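Local coordinates for devB protein (PDB 1Y89), which probably hydrolyses 6-phosphogluconolactone to 6-phosphogluconate in the pentose phosphate pathway, at residues A[160-165]-A[175-180]; A[127-132]-A[181-186]; A[135-140]-A[187-192]. One frame throughout, in Å; residues are numbered along the deposited sequence.

In the fold
Interactions 1 and 3 pair strands at the edge and in the interior of the mixed sheet, and interaction 2 lies between them. Interaction 1 joins the outermost strand 161-165 to strand 172-176 and the start of helix 178-183; interaction 2 sets the continuation of that helix against 127-132, the lead into strand 134-137; interaction 3 pairs that strand with 186-191. The centres of interactions 1 and 2 lie 13 Å apart, and that of interaction 3 is 16 Å from either. Lys176 CE packs on Phe132 CE1 at 3.4 Å, and Ile135 CD1 on Ala184 CB at 3.5 Å. A phosphate ion, probably from the crystallisation liquor, sits about 5 Å from Gly138 between nearest atoms and may mark a pocket.

Interaction 1 (A[160-165]-A[175-180]); sequences LSVVAS and SKTAKV
Leu160 and Thr177 meet where a beta hairpin runs into a helix. Thr177 N bonds to Leu160 O at 3.1 Å, reaching the oxygen from well above the carbonyl plane. Val180 CG2 presses on the same oxygen, Leu160 O, at 3.3 Å, and lies 3.8 Å from Leu160 CB, the two side chains crossing at about a right angle. Leu160 CG is turned anti to its carbonyl carbon (chi1 -50°) with the chain extended beyond it (chi2 177°), which brings CD2 near Val180 CG2 too; the leucine also packs on Met119, Thr129 and Pro130. The methyl CG2 of Thr177 lies over the Ser161 backbone, 3.6 Å from Ser161 C, and also touches Val162 CB. Thr177 OG1 sits between its own N and carbonyl carbon (chi1 56°) and is taken by Asn159 O. Farther along, Val162 and Ser175 exchange two backbone bonds, Val162 N to Ser175 O and Ser175 N to Val162 O, both 2.8 Å. Their side chains share a face of the sheet, Val162 CG1 lying 4.1 Å from Ser175 CB. Ser175 OG donates to Lys176 O and also meets Ser147 N, so two polar groups fix its rotation. Ser161 and Lys176 form a non-hydrogen-bonded pair whose side chains diverge: Ser161 OG bonds to Ala112 O in helix 108-122, whereas Lys176 runs past Phe132 in a cation-pi contact to reach Ser34 OG. The arrangement is that of an antiparallel hairpin at the edge of the mixed sheet, its second strand passing through Thr177, at the N-cap position, into helix 178-183.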
# COMPACT_ATOMS: atom_id res chain seq x y z
N LEU A 160 7.79 -27.67 6.63
CA LEU A 160 6.75 -26.71 6.24
C LEU A 160 5.73 -26.46 7.34
O LEU A 160 4.98 -25.48 7.30
CB LEU A 160 6.05 -27.14 4.94
CG LEU A 160 6.97 -27.49 3.76
CD1 LEU A 160 6.14 -27.98 2.58
CD2 LEU A 160 7.85 -26.29 3.38
N SER A 161 5.69 -27.35 8.34
CA SER A 161 4.71 -27.18 9.43
C SER A 161 5.37 -27.71 10.68
O SER A 161 6.41 -28.38 10.61
CB SER A 161 3.46 -28.01 9.15
OG SER A 161 3.85 -29.38 9.05
N VAL A 162 4.74 -27.43 11.81
CA VAL A 162 5.31 -27.80 13.09
C VAL A 162 4.17 -27.96 14.09
O VAL A 162 3.15 -27.25 13.97
CB VAL A 162 6.38 -26.72 13.57
CG1 VAL A 162 5.74 -25.32 13.80
CG2 VAL A 162 7.18 -27.22 14.80
N VAL A 163 4.34 -28.86 15.06
CA VAL A 163 3.42 -28.89 16.20
C VAL A 163 3.94 -27.93 17.26
O VAL A 163 5.11 -27.98 17.61
CB VAL A 163 3.23 -30.32 16.79
CG1 VAL A 163 2.31 -30.31 18.07
CG2 VAL A 163 2.67 -31.26 15.71
N ALA A 164 3.06 -27.05 17.76
CA ALA A 164 3.44 -26.05 18.75
C ALA A 164 2.51 -26.15 19.96
O ALA A 164 1.37 -26.57 19.82
CB ALA A 164 3.36 -24.64 18.13
N SER A 165 2.98 -25.80 21.15
CA SER A 165 2.04 -25.75 22.28
C SER A 165 1.94 -24.33 22.77
O SER A 165 2.94 -23.61 22.84
CB SER A 165 2.42 -26.72 23.38
OG SER A 165 3.53 -26.25 24.07
N SER A 175 1.05 -25.59 13.00
CA SER A 175 1.36 -24.29 12.45
C SER A 175 2.18 -24.40 11.19
O SER A 175 3.01 -25.31 11.07
CB SER A 175 2.14 -23.47 13.46
OG SER A 175 2.31 -22.11 13.04
N LYS A 176 2.00 -23.46 10.27
CA LYS A 176 3.04 -23.22 9.27
C LYS A 176 4.33 -22.87 9.99
O LYS A 176 4.29 -22.29 11.09
CB LYS A 176 2.67 -22.02 8.39
CG LYS A 176 1.60 -22.33 7.35
CD LYS A 176 1.47 -21.11 6.37
CE LYS A 176 0.50 -21.37 5.18
NZ LYS A 176 -0.90 -21.77 5.53
N THR A 177 5.48 -23.22 9.39
CA THR A 177 6.76 -22.75 9.92
C THR A 177 7.09 -21.37 9.34
O THR A 177 6.46 -20.93 8.36
CB THR A 177 7.90 -23.70 9.53
OG1 THR A 177 7.92 -23.84 8.10
CG2 THR A 177 7.71 -25.05 10.22
N ALA A 178 8.09 -20.71 9.93
CA ALA A 178 8.53 -19.38 9.43
C ALA A 178 8.89 -19.44 7.92
O ALA A 178 8.62 -18.51 7.16
CB ALA A 178 9.72 -18.88 10.23
N LYS A 179 9.51 -20.55 7.52
CA LYS A 179 9.94 -20.75 6.15
C LYS A 179 8.81 -20.58 5.14
O LYS A 179 9.00 -19.98 4.06
CB LYS A 179 10.51 -22.17 6.04
CG LYS A 179 10.84 -22.62 4.67
CD LYS A 179 11.46 -24.04 4.81
CE LYS A 179 11.92 -24.55 3.50
NZ LYS A 179 12.70 -25.85 3.62
N VAL A 180 7.63 -21.13 5.46
CA VAL A 180 6.50 -20.97 4.53
C VAL A 180 6.05 -19.49 4.47
O VAL A 180 5.75 -18.94 3.38
CB VAL A 180 5.33 -21.89 4.94
CG1 VAL A 180 4.12 -21.66 4.03
CG2 VAL A 180 5.82 -23.39 4.91

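Interaction 2 (A[127-132]-A[181-186]); sequences NGTPVF and LQAAKR
Phe132 and Lys185 join two chain segments that run almost alongside each other, CA 129 to 132 and CA 183 to 186 diverging by only 9°, through one nearly straight backbone bond from Lys185 N to Phe132 O (2.8 Å, 174° at the hydrogen). Around this oxygen the lysine folds its own carbons, Lys185 CB lying 3.6 Å from Phe132 O. Lys185 CG, anti to its carbonyl carbon (chi1 -67°), then meets Val131 CG1 at 3.6 Å, and the extended lysine crosses the Val131 side chain at about a right angle, with CE also near CG1. The ammonium beyond it forms a salt bridge with Asp133. Val131 CG1 has a second neighbour in Ala183 O, at 3.5 Å, so this branch sits between the Ala183 carbonyl and the lysine stem. The two segments lead side by side into the neighbouring parallel strands 134-137 and 186-191 of the central sheet, and the contact thus lies at their entrance. On the helix side, Ala183 CB is directed at Thr129 and closes to 3.5 Å from Thr129 CG2. Ala184 CB rests against Phe132 CB at 4.0 Å, while the phenyl ring leads away from this segment into a buried setting: it meets Trp65 edge to face and touches Met119 and Val180. Arg186 also turns away, its guanidinium held by salt bridges to Asp20 and Glu226 and by Tyr24 OH, with a bound polyether whose nearest atom is about 3 Å from the Arg186 side chain.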
# COMPACT_ATOMS: atom_id res chain seq x y z
N ASN A 127 12.08 -23.64 -4.83
CA ASN A 127 13.10 -24.33 -4.02
C ASN A 127 12.45 -25.31 -3.06
O ASN A 127 12.91 -25.45 -1.93
CB ASN A 127 13.95 -23.33 -3.23
CG ASN A 127 14.87 -22.50 -4.12
OD1 ASN A 127 15.69 -23.04 -4.84
ND2 ASN A 127 14.71 -21.18 -4.08
N GLY A 128 11.39 -25.98 -3.52
CA GLY A 128 10.68 -26.97 -2.70
C GLY A 128 9.57 -26.45 -1.79
O GLY A 128 8.78 -27.23 -1.24
N THR A 129 9.52 -25.13 -1.58
CA THR A 129 8.59 -24.57 -0.62
C THR A 129 7.36 -24.06 -1.38
O THR A 129 7.50 -23.33 -2.37
CB THR A 129 9.25 -23.42 0.17
OG1 THR A 129 10.51 -23.88 0.70
CG2 THR A 129 8.34 -22.89 1.29
N PRO A 130 6.15 -24.45 -0.92
CA PRO A 130 4.92 -23.89 -1.52
C PRO A 130 4.92 -22.38 -1.38
O PRO A 130 5.21 -21.83 -0.28
CB PRO A 130 3.80 -24.49 -0.65
CG PRO A 130 4.47 -25.04 0.56
CD PRO A 130 5.84 -25.43 0.14
N VAL A 131 4.56 -21.71 -2.47
CA VAL A 131 4.55 -20.26 -2.50
C VAL A 131 3.08 -19.77 -2.40
O VAL A 131 2.30 -19.86 -3.35
CB VAL A 131 5.25 -19.74 -3.76
CG1 VAL A 131 5.09 -18.18 -3.89
CG2 VAL A 131 6.75 -20.18 -3.76
N PHE A 132 2.69 -19.31 -1.22
CA PHE A 132 1.35 -18.76 -1.06
C PHE A 132 1.22 -17.45 -1.80
O PHE A 132 2.17 -16.64 -1.85
CB PHE A 132 0.98 -18.60 0.43
CG PHE A 132 0.44 -19.89 1.03
CD1 PHE A 132 1.31 -20.91 1.40
CD2 PHE A 132 -0.94 -20.08 1.14
CE1 PHE A 132 0.82 -22.13 1.90
CE2 PHE A 132 -1.47 -21.29 1.63
CZ PHE A 132 -0.61 -22.30 2.03
N LEU A 181 5.96 -18.83 5.62
CA LEU A 181 5.64 -17.39 5.59
C LEU A 181 6.63 -16.55 4.78
O LEU A 181 6.23 -15.68 4.00
CB LEU A 181 5.53 -16.81 7.01
CG LEU A 181 4.24 -17.01 7.79
CD1 LEU A 181 3.69 -18.45 7.74
CD2 LEU A 181 4.47 -16.55 9.31
N GLN A 182 7.91 -16.83 4.96
CA GLN A 182 8.97 -16.12 4.25
C GLN A 182 8.93 -16.36 2.73
O GLN A 182 9.33 -15.49 1.94
CB GLN A 182 10.32 -16.54 4.84
CG GLN A 182 10.56 -16.06 6.29
CD GLN A 182 11.72 -16.81 6.98
OE1 GLN A 182 12.00 -17.96 6.67
NE2 GLN A 182 12.35 -16.15 7.97
N ALA A 183 8.46 -17.54 2.30
CA ALA A 183 8.38 -17.87 0.88
C ALA A 183 7.17 -17.29 0.13
O ALA A 183 7.09 -17.37 -1.11
CB ALA A 183 8.44 -19.40 0.70
N ALA A 184 6.20 -16.76 0.88
CA ALA A 184 4.95 -16.28 0.29
C ALA A 184 5.12 -15.01 -0.55
O ALA A 184 6.06 -14.23 -0.33
CB ALA A 184 3.91 -16.08 1.37
N LYS A 185 4.24 -14.81 -1.54
CA LYS A 185 4.33 -13.61 -2.36
C LYS A 185 3.96 -12.35 -1.56
O LYS A 185 4.43 -11.24 -1.86
CB LYS A 185 3.41 -13.72 -3.57
CG LYS A 185 3.86 -14.83 -4.55
CD LYS A 185 2.81 -15.01 -5.62
CE LYS A 185 3.05 -16.29 -6.50
NZ LYS A 185 1.87 -16.57 -7.43
N ARG A 186 3.12 -12.55 -0.54
CA ARG A 186 2.51 -11.44 0.18
C ARG A 186 2.06 -11.94 1.53
O ARG A 186 1.33 -12.95 1.60
CB ARG A 186 1.32 -10.90 -0.63
CG ARG A 186 0.53 -9.78 0.11
CD ARG A 186 -0.70 -9.41 -0.72
NE ARG A 186 -1.44 -8.30 -0.10
CZ ARG A 186 -2.65 -7.91 -0.46
NH1 ARG A 186 -3.30 -8.54 -1.45
NH2 ARG A 186 -3.23 -6.90 0.20

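Interaction 3 (A[135-140]-A[187-192]); sequences ILLGVG and ISYLVL
Leu137 and Tyr189 stand side by side on one face of the sheet, pointing the same way, with Leu137 CD1 3.5 Å from Tyr189 CE1. With CG anti to the carbonyl carbon (chi1 -66°), Leu137 drops CD1 into the hollow between Ile187 and the tyrosine, touching Ile187 CB at 4.0 Å. On the other flank Val139 CG2 fills the next gap: it lies 3.5 Å from Tyr189 CD1, crossing the tyrosine at about a right angle, and 3.6 Å from Val191 CG2. Both methyls approach the ring obliquely, while Gly138 O lies at its edge, in the ring plane. The hydroxyl bonds to Ile218 O, and Trp227 stacks with the ring. Ile135 ends the row, its CB 4.0 Å from Ile187 CG2. On the face of Leu136 and Ser188 the approach is wider: Leu190 CD1 comes to 4.2 Å from Leu136 CB, and Ser188 OG is engaged by Glu226 and Trp134. The strands are parallel in direction, the axes of 135-137 and 187-191 being 26° apart, and are stitched by Ser188 N to Ile135 O, Leu137 N to Ser188 O and Leu190 N to Leu137 O, the last at 2.8 Å. Past Leu137 the chains part, and a water accepts from Val139 N and lies 2.7 Å from Leu190 O, bridging the split. In Rossmann-like folds binding sites commonly lie at C-terminal strand ends; the phosphate, probably from crystallisation liquor, may mark one. The chemistry implies apolar packing on both faces, backbone bonds between the strands, hydroxyls bonded outside the pair and water at the splayed end.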
# COMPACT_ATOMS: atom_id res chain seq x y z
N ILE A 135 -0.87 -14.57 2.63
CA ILE A 135 -1.03 -15.12 3.96
C ILE A 135 -1.49 -13.98 4.85
O ILE A 135 -0.79 -12.94 4.95
CB ILE A 135 0.30 -15.75 4.50
CG1 ILE A 135 0.80 -16.86 3.53
CG2 ILE A 135 0.12 -16.30 5.93
CD1 ILE A 135 2.11 -17.57 4.01
N LEU A 136 -2.64 -14.17 5.49
CA LEU A 136 -3.17 -13.20 6.48
C LEU A 136 -2.69 -13.66 7.85
O LEU A 136 -2.86 -14.87 8.21
CB LEU A 136 -4.72 -13.23 6.48
CG LEU A 136 -5.40 -12.88 5.14
CD1 LEU A 136 -6.93 -12.70 5.39
CD2 LEU A 136 -4.83 -11.63 4.58
N LEU A 137 -2.10 -12.75 8.60
CA LEU A 137 -1.46 -13.09 9.87
C LEU A 137 -1.97 -12.21 10.98
O LEU A 137 -2.39 -11.06 10.72
CB LEU A 137 0.08 -12.94 9.78
CG LEU A 137 0.71 -13.95 8.82
CD1 LEU A 137 2.18 -13.54 8.57
CD2 LEU A 137 0.64 -15.40 9.42
N GLY A 138 -1.95 -12.76 12.20
CA GLY A 138 -2.19 -12.00 13.42
C GLY A 138 -0.89 -11.64 14.12
O GLY A 138 0.20 -12.22 13.82
N VAL A 139 -0.98 -10.70 15.07
CA VAL A 139 0.13 -10.46 15.97
C VAL A 139 -0.37 -10.44 17.42
O VAL A 139 -1.15 -9.58 17.75
CB VAL A 139 0.82 -9.13 15.65
CG1 VAL A 139 2.01 -8.88 16.62
CG2 VAL A 139 1.29 -9.11 14.20
N GLY A 140 0.07 -11.38 18.26
CA GLY A 140 -0.40 -11.44 19.63
C GLY A 140 0.22 -10.34 20.47
O GLY A 140 1.13 -9.62 20.02
N ILE A 187 2.50 -11.29 2.61
CA ILE A 187 1.97 -11.62 3.93
C ILE A 187 1.51 -10.31 4.54
O ILE A 187 2.12 -9.26 4.30
CB ILE A 187 3.01 -12.37 4.85
CG1 ILE A 187 4.12 -11.42 5.33
CG2 ILE A 187 3.65 -13.61 4.09
CD1 ILE A 187 5.19 -12.09 6.31
N SER A 188 0.43 -10.38 5.31
CA SER A 188 -0.22 -9.17 5.79
C SER A 188 -0.58 -9.37 7.24
O SER A 188 -1.45 -10.18 7.54
CB SER A 188 -1.51 -8.85 4.99
OG SER A 188 -1.29 -8.85 3.58
N TYR A 189 0.09 -8.63 8.11
CA TYR A 189 -0.19 -8.66 9.54
C TYR A 189 -1.36 -7.71 9.83
O TYR A 189 -1.27 -6.53 9.50
CB TYR A 189 1.02 -8.20 10.34
CG TYR A 189 2.19 -9.16 10.28
CD1 TYR A 189 2.17 -10.34 11.04
CD2 TYR A 189 3.33 -8.87 9.50
CE1 TYR A 189 3.22 -11.23 11.02
CE2 TYR A 189 4.42 -9.77 9.45
CZ TYR A 189 4.35 -10.93 10.23
OH TYR A 189 5.39 -11.85 10.23
N LEU A 190 -2.45 -8.26 10.36
CA LEU A 190 -3.70 -7.52 10.53
C LEU A 190 -3.77 -7.21 12.02
O LEU A 190 -3.99 -8.10 12.85
CB LEU A 190 -4.91 -8.35 10.08
CG LEU A 190 -4.80 -8.98 8.68
CD1 LEU A 190 -6.11 -9.77 8.35
CD2 LEU A 190 -4.48 -7.89 7.60
N VAL A 191 -3.54 -5.93 12.35
CA VAL A 191 -3.27 -5.56 13.75
C VAL A 191 -4.15 -4.38 14.10
O VAL A 191 -3.80 -3.25 13.79
CB VAL A 191 -1.79 -5.20 13.96
CG1 VAL A 191 -1.51 -4.97 15.45
CG2 VAL A 191 -0.88 -6.33 13.43
N LEU A 192 -5.28 -4.68 14.75
CA LEU A 192 -6.32 -3.70 15.03
C LEU A 192 -6.59 -3.53 16.52
O LEU A 192 -6.53 -4.50 17.29
CB LEU A 192 -7.62 -4.10 14.32
CG LEU A 192 -7.71 -3.69 12.85
CD1 LEU A 192 -6.60 -4.23 11.97
CD2 LEU A 192 -9.06 -4.06 12.28
O HOH W 1 -3.44 -9.23 15.28